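Local coordinates for alpha,alpha-trehalose-phosphate synthase (UDP-forming) (Burkholderia xenovorans, PDB 5V0T), which belongs to glycosyltransferase family 20, enzymes of the two-lobed GT-B fold, and holds UDP together with 6-O-phosphono-alpha-D-glucopyranose, at residues Y82-R87 / Y115-A120; F89-L94 / H139-I144; S268-M273 / T365-Y370; I272-R277 / F307-P312. One frame throughout, in Å; residues are numbered along the deposited sequence.

Contact 1 (Y82-R87 / Y115-A120). With G6P (6-O-phosphono-alpha-D-glucopyranose), chain J.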
# COMPACT_ATOMS: atom_id res chain seq x y z
N TYR A 82 1.95 6.18 21.12
CA TYR A 82 1.01 6.02 20.02
C TYR A 82 0.58 7.37 19.46
O TYR A 82 0.54 7.56 18.23
CB TYR A 82 -0.20 5.21 20.52
CG TYR A 82 -1.36 5.10 19.56
CD1 TYR A 82 -1.34 4.21 18.48
CD2 TYR A 82 -2.51 5.85 19.76
CE1 TYR A 82 -2.43 4.09 17.61
CE2 TYR A 82 -3.60 5.75 18.90
CZ TYR A 82 -3.55 4.87 17.82
OH TYR A 82 -4.65 4.79 16.98
N ASP A 83 0.30 8.34 20.34
CA ASP A 83 -0.17 9.65 19.87
C ASP A 83 0.93 10.41 19.14
O ASP A 83 0.67 11.06 18.12
CB ASP A 83 -0.70 10.47 21.04
CG ASP A 83 -2.08 10.03 21.49
OD1 ASP A 83 -2.83 9.45 20.68
OD2 ASP A 83 -2.42 10.26 22.67
N GLN A 84 2.17 10.35 19.63
CA GLN A 84 3.22 11.20 19.05
C GLN A 84 3.85 10.55 17.82
O GLN A 84 4.07 11.22 16.81
CB GLN A 84 4.31 11.49 20.09
CG GLN A 84 3.84 12.35 21.25
CD GLN A 84 4.88 12.47 22.37
OE1 GLN A 84 6.02 12.03 22.24
NE2 GLN A 84 4.47 13.07 23.47
N TYR A 85 4.14 9.26 17.91
CA TYR A 85 4.90 8.57 16.88
C TYR A 85 4.01 8.11 15.73
O TYR A 85 4.35 8.28 14.55
CB TYR A 85 5.63 7.39 17.52
CG TYR A 85 5.83 6.14 16.70
CD1 TYR A 85 6.94 6.01 15.87
CD2 TYR A 85 4.96 5.05 16.81
CE1 TYR A 85 7.16 4.85 15.14
CE2 TYR A 85 5.16 3.88 16.08
CZ TYR A 85 6.28 3.79 15.25
OH TYR A 85 6.53 2.67 14.52
N TYR A 86 2.85 7.54 16.05
CA TYR A 86 2.01 6.92 15.03
C TYR A 86 0.91 7.87 14.54
O TYR A 86 0.89 8.23 13.35
CB TYR A 86 1.42 5.62 15.57
CG TYR A 86 0.40 4.94 14.68
CD1 TYR A 86 0.78 4.09 13.65
CD2 TYR A 86 -0.96 5.13 14.89
CE1 TYR A 86 -0.17 3.46 12.83
CE2 TYR A 86 -1.92 4.50 14.10
CZ TYR A 86 -1.51 3.66 13.08
OH TYR A 86 -2.48 3.05 12.30
N ARG A 87 -0.00 8.28 15.42
CA ARG A 87 -1.02 9.24 15.02
C ARG A 87 -0.41 10.59 14.66
O ARG A 87 -0.94 11.31 13.81
CB ARG A 87 -2.06 9.44 16.13
CG ARG A 87 -3.04 8.30 16.30
CD ARG A 87 -4.08 8.62 17.39
NE ARG A 87 -4.96 9.72 17.02
CZ ARG A 87 -4.98 10.90 17.63
NH1 ARG A 87 -4.17 11.12 18.65
NH2 ARG A 87 -5.83 11.84 17.22
N TYR A 115 8.36 10.64 17.89
CA TYR A 115 8.66 9.76 16.77
C TYR A 115 10.09 9.26 16.83
O TYR A 115 10.36 8.06 16.69
CB TYR A 115 8.40 10.52 15.47
CG TYR A 115 8.82 9.87 14.17
CD1 TYR A 115 7.98 8.98 13.51
CD2 TYR A 115 10.04 10.18 13.58
CE1 TYR A 115 8.34 8.41 12.29
CE2 TYR A 115 10.41 9.61 12.35
CZ TYR A 115 9.56 8.72 11.72
OH TYR A 115 9.90 8.16 10.50
N TRP A 116 11.04 10.18 17.02
CA TRP A 116 12.44 9.81 17.14
C TRP A 116 12.68 8.95 18.37
O TRP A 116 13.44 7.97 18.33
CB TRP A 116 13.32 11.07 17.21
CG TRP A 116 14.58 10.94 16.44
CD1 TRP A 116 15.82 10.62 16.91
CD2 TRP A 116 14.71 11.08 15.02
NE1 TRP A 116 16.73 10.57 15.87
CE2 TRP A 116 16.07 10.85 14.70
CE3 TRP A 116 13.82 11.40 14.00
CZ2 TRP A 116 16.55 10.93 13.40
CZ3 TRP A 116 14.29 11.48 12.71
CH2 TRP A 116 15.65 11.25 12.42
N ARG A 117 12.05 9.32 19.49
CA ARG A 117 12.23 8.57 20.74
C ARG A 117 11.67 7.16 20.64
O ARG A 117 12.28 6.20 21.12
CB ARG A 117 11.57 9.34 21.89
CG ARG A 117 11.68 8.66 23.26
CD ARG A 117 10.84 9.36 24.34
NE ARG A 117 9.41 9.16 24.09
CZ ARG A 117 8.58 10.11 23.71
NH1 ARG A 117 9.02 11.36 23.55
NH2 ARG A 117 7.30 9.83 23.49
N VAL A 118 10.49 7.00 20.02
CA VAL A 118 9.89 5.67 19.91
C VAL A 118 10.73 4.77 19.02
O VAL A 118 10.91 3.58 19.31
CB VAL A 118 8.43 5.79 19.43
CG1 VAL A 118 7.85 4.42 19.04
CG2 VAL A 118 7.60 6.46 20.51
N ASN A 119 11.28 5.31 17.93
CA ASN A 119 12.20 4.53 17.11
C ASN A 119 13.37 4.01 17.93
O ASN A 119 13.77 2.84 17.80
CB ASN A 119 12.72 5.37 15.94
CG ASN A 119 11.92 5.14 14.68
OD1 ASN A 119 12.31 4.33 13.84
ND2 ASN A 119 10.80 5.85 14.54
N ALA A 120 13.94 4.85 18.79
CA ALA A 120 15.06 4.40 19.60
C ALA A 120 14.61 3.35 20.62
O ALA A 120 15.33 2.37 20.88
CB ALA A 120 15.72 5.60 20.29
C1 G6P J . -0.19 1.17 4.05
C2 G6P J . 1.15 1.44 4.72
C3 G6P J . 1.45 0.37 5.77
C4 G6P J . 0.29 0.31 6.76
C5 G6P J . -1.02 0.06 6.00
C6 G6P J . -2.19 -0.06 6.97
O1 G6P J . -0.08 -0.09 3.40
O2 G6P J . 2.18 1.49 3.71
O3 G6P J . 2.65 0.76 6.46
O4 G6P J . 0.49 -0.78 7.69
O5 G6P J . -1.23 1.11 5.04
O6 G6P J . -2.26 1.11 7.81
P G6P J . -2.19 0.95 9.41
O1P G6P J . -3.52 0.36 9.82
O2P G6P J . -1.94 2.35 9.90
O3P G6P J . -1.04 0.01 9.66

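Contact 2 (F89-L94 / H139-I144). With G6P (6-O-phosphono-alpha-D-glucopyranose), chain J.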
# COMPACT_ATOMS: atom_id res chain seq x y z
N PHE A 89 3.51 12.10 14.11
CA PHE A 89 4.43 12.36 13.01
C PHE A 89 4.21 11.40 11.85
O PHE A 89 4.20 11.84 10.69
CB PHE A 89 5.88 12.30 13.48
CG PHE A 89 6.84 12.88 12.50
CD1 PHE A 89 6.91 14.27 12.32
CD2 PHE A 89 7.67 12.06 11.75
CE1 PHE A 89 7.77 14.83 11.40
CE2 PHE A 89 8.56 12.61 10.84
CZ PHE A 89 8.61 14.00 10.66
N SER A 90 4.02 10.10 12.11
CA SER A 90 3.89 9.16 11.00
C SER A 90 2.66 9.47 10.15
O SER A 90 2.77 9.65 8.93
CB SER A 90 3.82 7.72 11.52
OG SER A 90 5.07 7.32 12.09
N ASN A 91 1.49 9.58 10.76
CA ASN A 91 0.28 9.66 9.95
C ASN A 91 -0.30 11.06 9.81
O ASN A 91 -1.17 11.26 8.95
CB ASN A 91 -0.76 8.69 10.50
CG ASN A 91 -0.37 7.26 10.19
OD1 ASN A 91 0.33 7.03 9.22
ND2 ASN A 91 -0.79 6.32 11.02
N ALA A 92 0.15 12.04 10.60
CA ALA A 92 -0.30 13.41 10.39
C ALA A 92 0.73 14.25 9.65
O ALA A 92 0.38 15.31 9.12
CB ALA A 92 -0.65 14.09 11.72
N THR A 93 1.98 13.80 9.59
CA THR A 93 3.00 14.51 8.83
C THR A 93 3.45 13.71 7.61
O THR A 93 3.28 14.17 6.48
CB THR A 93 4.21 14.84 9.71
OG1 THR A 93 3.79 15.68 10.79
CG2 THR A 93 5.29 15.55 8.90
N LEU A 94 4.02 12.51 7.83
CA LEU A 94 4.68 11.79 6.75
C LEU A 94 3.67 11.27 5.73
O LEU A 94 3.86 11.44 4.52
CB LEU A 94 5.50 10.62 7.30
CG LEU A 94 6.75 11.02 8.10
CD1 LEU A 94 7.55 9.79 8.60
CD2 LEU A 94 7.63 11.97 7.29
N HIS A 139 10.80 -1.89 7.33
CA HIS A 139 9.76 -1.53 6.36
C HIS A 139 8.98 -0.29 6.79
O HIS A 139 8.36 -0.27 7.85
CB HIS A 139 8.79 -2.70 6.15
CG HIS A 139 9.41 -3.85 5.42
ND1 HIS A 139 9.16 -4.10 4.08
CD2 HIS A 139 10.33 -4.77 5.81
CE1 HIS A 139 9.88 -5.14 3.69
NE2 HIS A 139 10.60 -5.56 4.72
N ASP A 140 9.05 0.75 5.94
CA ASP A 140 8.07 1.83 5.78
C ASP A 140 8.31 3.05 6.66
O ASP A 140 9.20 3.07 7.51
CB ASP A 140 6.63 1.34 5.97
CG ASP A 140 5.71 1.85 4.85
OD1 ASP A 140 6.25 2.52 3.95
OD2 ASP A 140 4.48 1.59 4.86
N TYR A 141 7.49 4.09 6.44
CA TYR A 141 7.82 5.45 6.84
C TYR A 141 7.86 5.65 8.36
O TYR A 141 8.49 6.62 8.81
CB TYR A 141 6.79 6.40 6.22
CG TYR A 141 5.36 6.03 6.54
CD1 TYR A 141 4.68 5.05 5.82
CD2 TYR A 141 4.67 6.70 7.53
CE1 TYR A 141 3.36 4.72 6.11
CE2 TYR A 141 3.36 6.39 7.82
CZ TYR A 141 2.71 5.41 7.11
OH TYR A 141 1.38 5.14 7.42
N HIS A 142 7.20 4.80 9.15
CA HIS A 142 7.25 4.94 10.60
C HIS A 142 8.66 4.79 11.13
O HIS A 142 8.98 5.30 12.22
CB HIS A 142 6.38 3.88 11.28
CG HIS A 142 5.05 3.67 10.63
ND1 HIS A 142 4.91 2.93 9.47
CD2 HIS A 142 3.81 4.07 10.98
CE1 HIS A 142 3.63 2.92 9.12
NE2 HIS A 142 2.95 3.60 10.03
N LEU A 143 9.52 4.09 10.40
CA LEU A 143 10.76 3.56 10.95
C LEU A 143 11.99 4.09 10.21
O LEU A 143 13.05 3.47 10.22
CB LEU A 143 10.72 2.03 10.95
CG LEU A 143 9.58 1.47 11.82
CD1 LEU A 143 9.41 -0.02 11.61
CD2 LEU A 143 9.86 1.76 13.30
N ILE A 144 11.87 5.27 9.59
CA ILE A 144 13.00 5.92 8.92
C ILE A 144 14.21 6.08 9.84
O ILE A 144 15.34 5.84 9.37
CB ILE A 144 12.56 7.27 8.33
CG1 ILE A 144 11.66 7.03 7.10
CG2 ILE A 144 13.78 8.16 7.96
CD1 ILE A 144 10.89 8.29 6.61
C1 G6P J . -0.19 1.17 4.05
C2 G6P J . 1.15 1.44 4.72
C3 G6P J . 1.45 0.37 5.77
C4 G6P J . 0.29 0.31 6.76
C5 G6P J . -1.02 0.06 6.00
C6 G6P J . -2.19 -0.06 6.97
O1 G6P J . -0.08 -0.09 3.40
O2 G6P J . 2.18 1.49 3.71
O3 G6P J . 2.65 0.76 6.46
O4 G6P J . 0.49 -0.78 7.69
O5 G6P J . -1.23 1.11 5.04
O6 G6P J . -2.26 1.11 7.81
P G6P J . -2.19 0.95 9.41
O1P G6P J . -3.52 0.36 9.82
O2P G6P J . -1.94 2.35 9.90
O3P G6P J . -1.04 0.01 9.66
O HOH W 1 0.24 3.89 9.52

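Contact 3 (S268-M273 / T365-Y370). With EDO (1,2-ethanediol), chain K.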
# COMPACT_ATOMS: atom_id res chain seq x y z
N SER A 268 -27.90 -9.99 -13.22
CA SER A 268 -27.36 -9.77 -14.56
C SER A 268 -26.82 -8.35 -14.77
O SER A 268 -26.25 -8.09 -15.84
CB SER A 268 -28.37 -10.07 -15.69
OG SER A 268 -29.26 -8.98 -15.88
N ARG A 269 -26.97 -7.44 -13.81
CA ARG A 269 -26.30 -6.15 -13.95
C ARG A 269 -24.79 -6.36 -13.87
O ARG A 269 -24.31 -7.26 -13.18
CB ARG A 269 -26.74 -5.17 -12.86
CG ARG A 269 -28.22 -4.81 -12.93
CD ARG A 269 -28.59 -3.79 -11.86
NE ARG A 269 -30.03 -3.56 -11.85
CZ ARG A 269 -30.84 -3.88 -10.86
NH1 ARG A 269 -32.14 -3.64 -10.97
NH2 ARG A 269 -30.36 -4.44 -9.75
N LYS A 270 -24.04 -5.53 -14.60
CA LYS A 270 -22.60 -5.65 -14.51
C LYS A 270 -22.11 -5.06 -13.20
O LYS A 270 -22.79 -4.25 -12.55
CB LYS A 270 -21.93 -4.97 -15.71
CG LYS A 270 -22.26 -5.69 -17.06
CD LYS A 270 -21.40 -5.14 -18.20
CE LYS A 270 -21.67 -5.92 -19.50
NZ LYS A 270 -20.93 -5.34 -20.64
N LEU A 271 -20.92 -5.46 -12.79
CA LEU A 271 -20.37 -5.07 -11.50
C LEU A 271 -19.06 -4.32 -11.68
O LEU A 271 -18.11 -4.85 -12.26
CB LEU A 271 -20.15 -6.29 -10.60
CG LEU A 271 -19.51 -6.02 -9.24
CD1 LEU A 271 -20.40 -5.08 -8.40
CD2 LEU A 271 -19.29 -7.34 -8.52
N ILE A 272 -19.03 -3.09 -11.20
CA ILE A 272 -17.78 -2.36 -10.97
C ILE A 272 -17.41 -2.54 -9.50
O ILE A 272 -18.24 -2.30 -8.61
CB ILE A 272 -17.94 -0.87 -11.32
CG1 ILE A 272 -18.40 -0.71 -12.78
CG2 ILE A 272 -16.64 -0.10 -11.02
CD1 ILE A 272 -18.88 0.72 -13.11
N MET A 273 -16.18 -2.96 -9.23
CA MET A 273 -15.78 -3.25 -7.86
C MET A 273 -14.52 -2.47 -7.46
O MET A 273 -13.56 -2.39 -8.23
CB MET A 273 -15.55 -4.75 -7.66
CG MET A 273 -15.15 -5.12 -6.21
SD MET A 273 -15.25 -6.89 -6.02
CE MET A 273 -14.64 -7.07 -4.33
N THR A 365 -15.80 -12.02 -10.12
CA THR A 365 -17.12 -11.76 -10.69
C THR A 365 -17.30 -10.33 -11.19
O THR A 365 -18.35 -10.02 -11.74
CB THR A 365 -18.22 -12.04 -9.65
OG1 THR A 365 -18.31 -10.92 -8.76
CG2 THR A 365 -17.90 -13.28 -8.84
N ALA A 366 -16.31 -9.45 -11.00
CA ALA A 366 -16.46 -8.03 -11.30
C ALA A 366 -15.97 -7.73 -12.72
O ALA A 366 -14.81 -7.97 -13.05
CB ALA A 366 -15.68 -7.19 -10.28
N HIS A 367 -16.87 -7.19 -13.55
CA HIS A 367 -16.52 -6.82 -14.92
C HIS A 367 -15.45 -5.74 -14.96
O HIS A 367 -14.68 -5.67 -15.93
CB HIS A 367 -17.77 -6.33 -15.65
CG HIS A 367 -18.85 -7.35 -15.69
ND1 HIS A 367 -19.68 -7.60 -14.61
CD2 HIS A 367 -19.21 -8.24 -16.65
CE1 HIS A 367 -20.50 -8.58 -14.91
NE2 HIS A 367 -20.24 -8.99 -16.14
N VAL A 368 -15.38 -4.91 -13.93
CA VAL A 368 -14.43 -3.81 -13.88
C VAL A 368 -13.81 -3.75 -12.49
O VAL A 368 -14.55 -3.71 -11.48
CB VAL A 368 -15.07 -2.45 -14.23
CG1 VAL A 368 -14.01 -1.35 -14.18
CG2 VAL A 368 -15.73 -2.51 -15.62
N GLY A 369 -12.49 -3.75 -12.43
CA GLY A 369 -11.75 -3.44 -11.22
C GLY A 369 -11.35 -1.98 -11.25
O GLY A 369 -10.62 -1.54 -12.15
N TYR A 370 -11.81 -1.22 -10.27
CA TYR A 370 -11.81 0.25 -10.32
C TYR A 370 -10.86 0.73 -9.21
O TYR A 370 -11.24 0.79 -8.04
CB TYR A 370 -13.25 0.74 -10.13
CG TYR A 370 -13.57 2.18 -10.46
CD1 TYR A 370 -12.73 2.98 -11.25
CD2 TYR A 370 -14.76 2.74 -9.98
CE1 TYR A 370 -13.07 4.30 -11.54
CE2 TYR A 370 -15.10 4.04 -10.26
CZ TYR A 370 -14.26 4.81 -11.03
OH TYR A 370 -14.63 6.11 -11.28
C1 EDO K . -27.70 -4.15 -7.02
O1 EDO K . -27.74 -4.07 -8.45
C2 EDO K . -28.23 -2.84 -6.44
O2 EDO K . -29.67 -2.81 -6.54

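Contact 4 (I272-R277 / F307-P312). With UDP (uridine-5'-diphosphate), chain I; G6P (6-O-phosphono-alpha-D-glucopyranose), chain J.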
# COMPACT_ATOMS: atom_id res chain seq x y z
N ILE A 272 -19.03 -3.09 -11.20
CA ILE A 272 -17.78 -2.36 -10.97
C ILE A 272 -17.41 -2.54 -9.50
O ILE A 272 -18.24 -2.30 -8.61
CB ILE A 272 -17.94 -0.87 -11.32
CG1 ILE A 272 -18.40 -0.71 -12.78
CG2 ILE A 272 -16.64 -0.10 -11.02
CD1 ILE A 272 -18.88 0.72 -13.11
N MET A 273 -16.18 -2.96 -9.23
CA MET A 273 -15.78 -3.25 -7.86
C MET A 273 -14.52 -2.47 -7.46
O MET A 273 -13.56 -2.39 -8.23
CB MET A 273 -15.55 -4.75 -7.66
CG MET A 273 -15.15 -5.12 -6.21
SD MET A 273 -15.25 -6.89 -6.02
CE MET A 273 -14.64 -7.07 -4.33
N SER A 274 -14.54 -1.92 -6.25
CA SER A 274 -13.39 -1.27 -5.65
C SER A 274 -13.22 -1.77 -4.22
O SER A 274 -14.20 -2.08 -3.53
CB SER A 274 -13.55 0.26 -5.62
OG SER A 274 -13.55 0.84 -6.92
N VAL A 275 -11.96 -1.83 -3.77
CA VAL A 275 -11.60 -2.20 -2.40
C VAL A 275 -10.47 -1.27 -1.97
O VAL A 275 -9.39 -1.33 -2.55
CB VAL A 275 -11.13 -3.65 -2.27
CG1 VAL A 275 -10.76 -3.93 -0.83
CG2 VAL A 275 -12.20 -4.64 -2.76
N ASP A 276 -10.72 -0.44 -0.95
CA ASP A 276 -9.77 0.58 -0.52
C ASP A 276 -9.98 0.86 0.96
O ASP A 276 -11.10 1.15 1.35
CB ASP A 276 -9.96 1.92 -1.25
CG ASP A 276 -9.94 1.80 -2.76
OD1 ASP A 276 -10.93 1.28 -3.33
OD2 ASP A 276 -8.96 2.28 -3.38
N ARG A 277 -8.91 0.86 1.77
CA ARG A 277 -9.01 1.59 3.03
C ARG A 277 -9.59 2.97 2.74
O ARG A 277 -9.29 3.57 1.70
CB ARG A 277 -7.63 1.72 3.70
CG ARG A 277 -7.05 0.41 4.28
CD ARG A 277 -5.68 0.69 4.99
NE ARG A 277 -4.77 1.35 4.06
CZ ARG A 277 -4.51 2.66 4.05
NH1 ARG A 277 -5.03 3.47 4.97
NH2 ARG A 277 -3.71 3.15 3.12
N PHE A 307 -21.99 -0.34 -8.58
CA PHE A 307 -20.63 -0.04 -8.16
C PHE A 307 -20.53 -0.46 -6.69
O PHE A 307 -21.16 0.15 -5.82
CB PHE A 307 -20.33 1.45 -8.39
CG PHE A 307 -19.02 1.93 -7.82
CD1 PHE A 307 -17.96 1.06 -7.56
CD2 PHE A 307 -18.84 3.29 -7.55
CE1 PHE A 307 -16.76 1.53 -7.01
CE2 PHE A 307 -17.64 3.78 -7.00
CZ PHE A 307 -16.60 2.89 -6.75
N LEU A 308 -19.80 -1.54 -6.44
CA LEU A 308 -19.50 -2.00 -5.10
C LEU A 308 -18.19 -1.34 -4.63
O LEU A 308 -17.12 -1.61 -5.20
CB LEU A 308 -19.39 -3.52 -5.09
CG LEU A 308 -18.91 -4.15 -3.77
CD1 LEU A 308 -19.90 -3.87 -2.63
CD2 LEU A 308 -18.66 -5.65 -3.94
N GLN A 309 -18.27 -0.49 -3.60
CA GLN A 309 -17.09 0.09 -2.96
C GLN A 309 -16.99 -0.48 -1.56
O GLN A 309 -17.78 -0.12 -0.67
CB GLN A 309 -17.14 1.61 -2.91
CG GLN A 309 -15.98 2.21 -2.07
CD GLN A 309 -14.65 2.14 -2.81
OE1 GLN A 309 -14.50 2.72 -3.86
NE2 GLN A 309 -13.67 1.41 -2.24
N ILE A 310 -16.05 -1.39 -1.35
CA ILE A 310 -15.71 -1.84 -0.01
C ILE A 310 -14.64 -0.90 0.51
O ILE A 310 -13.57 -0.74 -0.11
CB ILE A 310 -15.25 -3.30 -0.02
CG1 ILE A 310 -16.41 -4.20 -0.45
CG2 ILE A 310 -14.73 -3.72 1.36
CD1 ILE A 310 -16.07 -5.72 -0.51
N ALA A 311 -14.93 -0.21 1.61
CA ALA A 311 -14.07 0.86 2.11
C ALA A 311 -13.89 0.72 3.61
O ALA A 311 -14.54 1.42 4.40
CB ALA A 311 -14.65 2.24 1.76
N PRO A 312 -13.01 -0.17 4.06
CA PRO A 312 -12.92 -0.45 5.49
C PRO A 312 -12.41 0.75 6.26
O PRO A 312 -11.64 1.58 5.73
CB PRO A 312 -11.92 -1.63 5.56
CG PRO A 312 -11.40 -1.84 4.22
CD PRO A 312 -12.31 -1.19 3.25
N1 UDP I . -7.57 -5.99 2.14
C2 UDP I . -8.13 -6.97 2.94
N3 UDP I . -9.39 -6.71 3.40
C4 UDP I . -10.14 -5.58 3.14
C5 UDP I . -9.50 -4.61 2.30
C6 UDP I . -8.27 -4.84 1.82
O2 UDP I . -7.54 -8.00 3.24
O4 UDP I . -11.27 -5.49 3.63
C1' UDP I . -6.23 -6.23 1.61
C2' UDP I . -6.17 -6.28 0.09
O2' UDP I . -6.49 -7.59 -0.36
C3' UDP I . -4.71 -5.91 -0.16
C4' UDP I . -4.43 -4.90 0.96
O4' UDP I . -5.40 -5.15 1.99
O3' UDP I . -3.82 -7.01 -0.04
C5' UDP I . -4.49 -3.45 0.55
O5' UDP I . -3.21 -3.11 -0.03
PA UDP I . -3.07 -1.94 -1.09
O1A UDP I . -4.14 -2.03 -2.15
O2A UDP I . -1.67 -1.97 -1.58
O3A UDP I . -3.35 -0.61 -0.28
PB UDP I . -3.00 -0.08 1.17
O1B UDP I . -1.65 -0.73 1.48
O2B UDP I . -2.82 1.43 0.94
O3B UDP I . -4.07 -0.42 2.15
C1 G6P J . -0.19 1.17 4.05
C2 G6P J . 1.15 1.44 4.72
C3 G6P J . 1.45 0.37 5.77
C4 G6P J . 0.29 0.31 6.76
C5 G6P J . -1.02 0.06 6.00
C6 G6P J . -2.19 -0.06 6.97
O1 G6P J . -0.08 -0.09 3.40
O2 G6P J . 2.18 1.49 3.71
O3 G6P J . 2.65 0.76 6.46
O4 G6P J . 0.49 -0.78 7.69
O5 G6P J . -1.23 1.11 5.04
O6 G6P J . -2.26 1.11 7.81
P G6P J . -2.19 0.95 9.41
O1P G6P J . -3.52 0.36 9.82
O2P G6P J . -1.94 2.35 9.90
O3P G6P J . -1.04 0.01 9.66

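Contact 1 (Y82-R87 / Y115-A120)
Segments 82-87 and 115-120 belong to two helices that cross at -91° with their axes 8.4 Å apart, the backbones drawing together where the CA atoms of Y85 and Y115 lie 3.9 Å from each other. Y85 fills the crossing. V118 CG1, anti to its own backbone nitrogen (chi1 169°), is delivered over the middle of the Y85 ring and makes a CH-pi contact, 3.6 Å from the centroid. At the rim of that ring N119 ND2 comes within 3.8 Å of Y85 CE1, but ND2 turns its hydrogens to Y115 O, one turn back, and to H142 O. The Y115 ring turns an edge to Y85 O while its hydroxyl reaches Y141 O; the Y85 hydroxyl bonds N17. At the outer end of the crossing, R117 NH2 donates to Q84 OE1 at 2.8 Å (159°), with the acceptor in the guanidinium plane and the donor well above the amide carbonyl plane; NH1 adds a weak bond to the same oxygen. D81 forms a salt bridge with the same NH2. On the far side of its helix Y86 donates from OH to G6P O2P at 2.6 Å. The contact therefore joins a buried aromatic centre, whose hydroxyls all find partners, to a charged and amide rim, and it lies on the helix whose other side carries Y86 to the phosphate.

Contact 2 (F89-L94 / H139-I144)
The Y141 ring meets N91 OD1 at its edge, and H142 CE1 lies 3.3 Å above one face of the Y141 ring, nearer its border than its middle. The imidazole of H142 in turn has Y141 CE2 over one of its faces, while G6P O3 and a water lie at its edge. N91 OD1 stands 2.8 Å from Y141 OH, the amide and ring planes being 57° apart. A chi1 of 54° tucks CG of Y141 in between N and C of its own backbone, and this turns the ring toward the helix, where Y141 CE2 approaches S90 O at 3.5 Å. S90 OG touches CA and the ring of H142, although its hydrogen bond is made to Y85 O. Farther along, L94 CD1 packs on Y141 O at 3.3 Å and also touches the I144 side chain.

Segment 139-144 is the loop that leaves the C-terminal end of strand 135-139, which runs parallel to both its neighbours in the sheet; such loops line the cleft of a GT-B enzyme. Here D140 OD2 accepts from both G6P O3 and O2, each at 2.6 Å. The water ties the two segments to the same ligand: it accepts from N91 ND2, donates to Y141 OH at 2.7 Å and to G6P O2P at 2.7 Å, and bonds H142 NE2.

Contact 3 (S268-M273 / T365-Y370)
M273 N donates to V368 O at 2.9 Å, and the strands continue in parallel pairing with Y370 N bonded to M273 O and V368 N to L271 O. Just before the second strand begins, the side chain of H367 takes the place of a backbone acceptor: L271 N donates to H367 ND1 at 3.1 Å (165°), from a position tilted 31° out of the imidazole plane. ND1 therefore acts as an acceptor, which suggests that a neutral H367 would carry its proton on NE2. The same ring is covered on one face by K270, whose CG lies 3.8 Å from the centroid, almost straight above it, in a CH-pi contact. With CG anti to its own carbonyl carbon (chi1 -66°) and the rest of the chain extended, K270 passes over the ring at about a right angle and carries NZ on to L431 O.

Beyond the histidine the side chains alternate. I272 CG1 lies beside V368 CB, 4.0 Å away and pointing the same way, while I272 CG2 comes within 3.6 Å of Y370 CD2. On the opposite face of the sheet M273 CB rests on A366 CB at 3.6 Å, and L271 CD2 touches both A366 CB and T365 OG1, the latter hydrogen-bonded to L362 O.

Strands 270-275 and 368-371 are the central pair of a six-stranded parallel sheet of order 3-2-1-4-5-6, Rossmann-like. Helices 284-297 and 420-432 pack on the face of I272, V368 and Y370, and helix 356-363 covers M273 on the other.

Contact 4 (I272-R277 / F307-P312)
F307 turns the edge of its ring to the neighbouring strand, with CE1 3.3 Å from S274 OG and CD1 against I272 CG2; the serine hydroxyl itself bonds Y370 O. L308 is held through its backbone, N bonding I272 O at 2.8 Å and O receiving S274 N, while its CD2 lies alongside M273 SD on the opposite face. Q309 bends at chi2 (74°), bringing NE2 to D276 OD1 at 3.0 Å in a nearly straight bond (172°) that lies in the amide plane and meets the carboxylate on its anti side. D276 OD1 also forms a salt bridge with R287.

These parallel neighbours, with helix 284-297 between them in the chain, make a beta-alpha-beta unit, and the nucleotide lies off the C-terminal ends of its strands, as in Rossmann-like folds.

I310 N continues the pairing to S274 O, and I310 O accepts both D276 N and Q309 NE2, the amide from well above the carbonyl plane. A311 CA approaches D276 O at 3.1 Å. P312 CD touches the same oxygen, and its CG lies 3.7 Å from UDP O4. Across from it R277 donates from NE to UDP O3B (2.7 Å) and from NH2 to O2B (2.9 Å), with G6P O5 over one guanidinium face.

Contacts 1 and 2 share helix 79-98, their centres 9 Å apart, and two probable hydrogen bonds join them, Y115 OH to Y141 O and Y85 O to S90 OG, both 2.7 Å. Contacts 3 and 4 share strand 270-275, with centres 11 Å apart and Y370 O 2.6 Å from S274 OG. Contacts 1 and 2 lie beside the mixed sheet of one lobe and contacts 3 and 4 within the parallel sheet of the other, as expected of a GT-B enzyme, with the ligands between. G6P touches contacts 1, 2 and 4; the nearest atoms of contacts 2 and 4 are about 7 Å apart. Contact 3 lies farther from the ligands, its nearest atoms about 20 Å from contact 2.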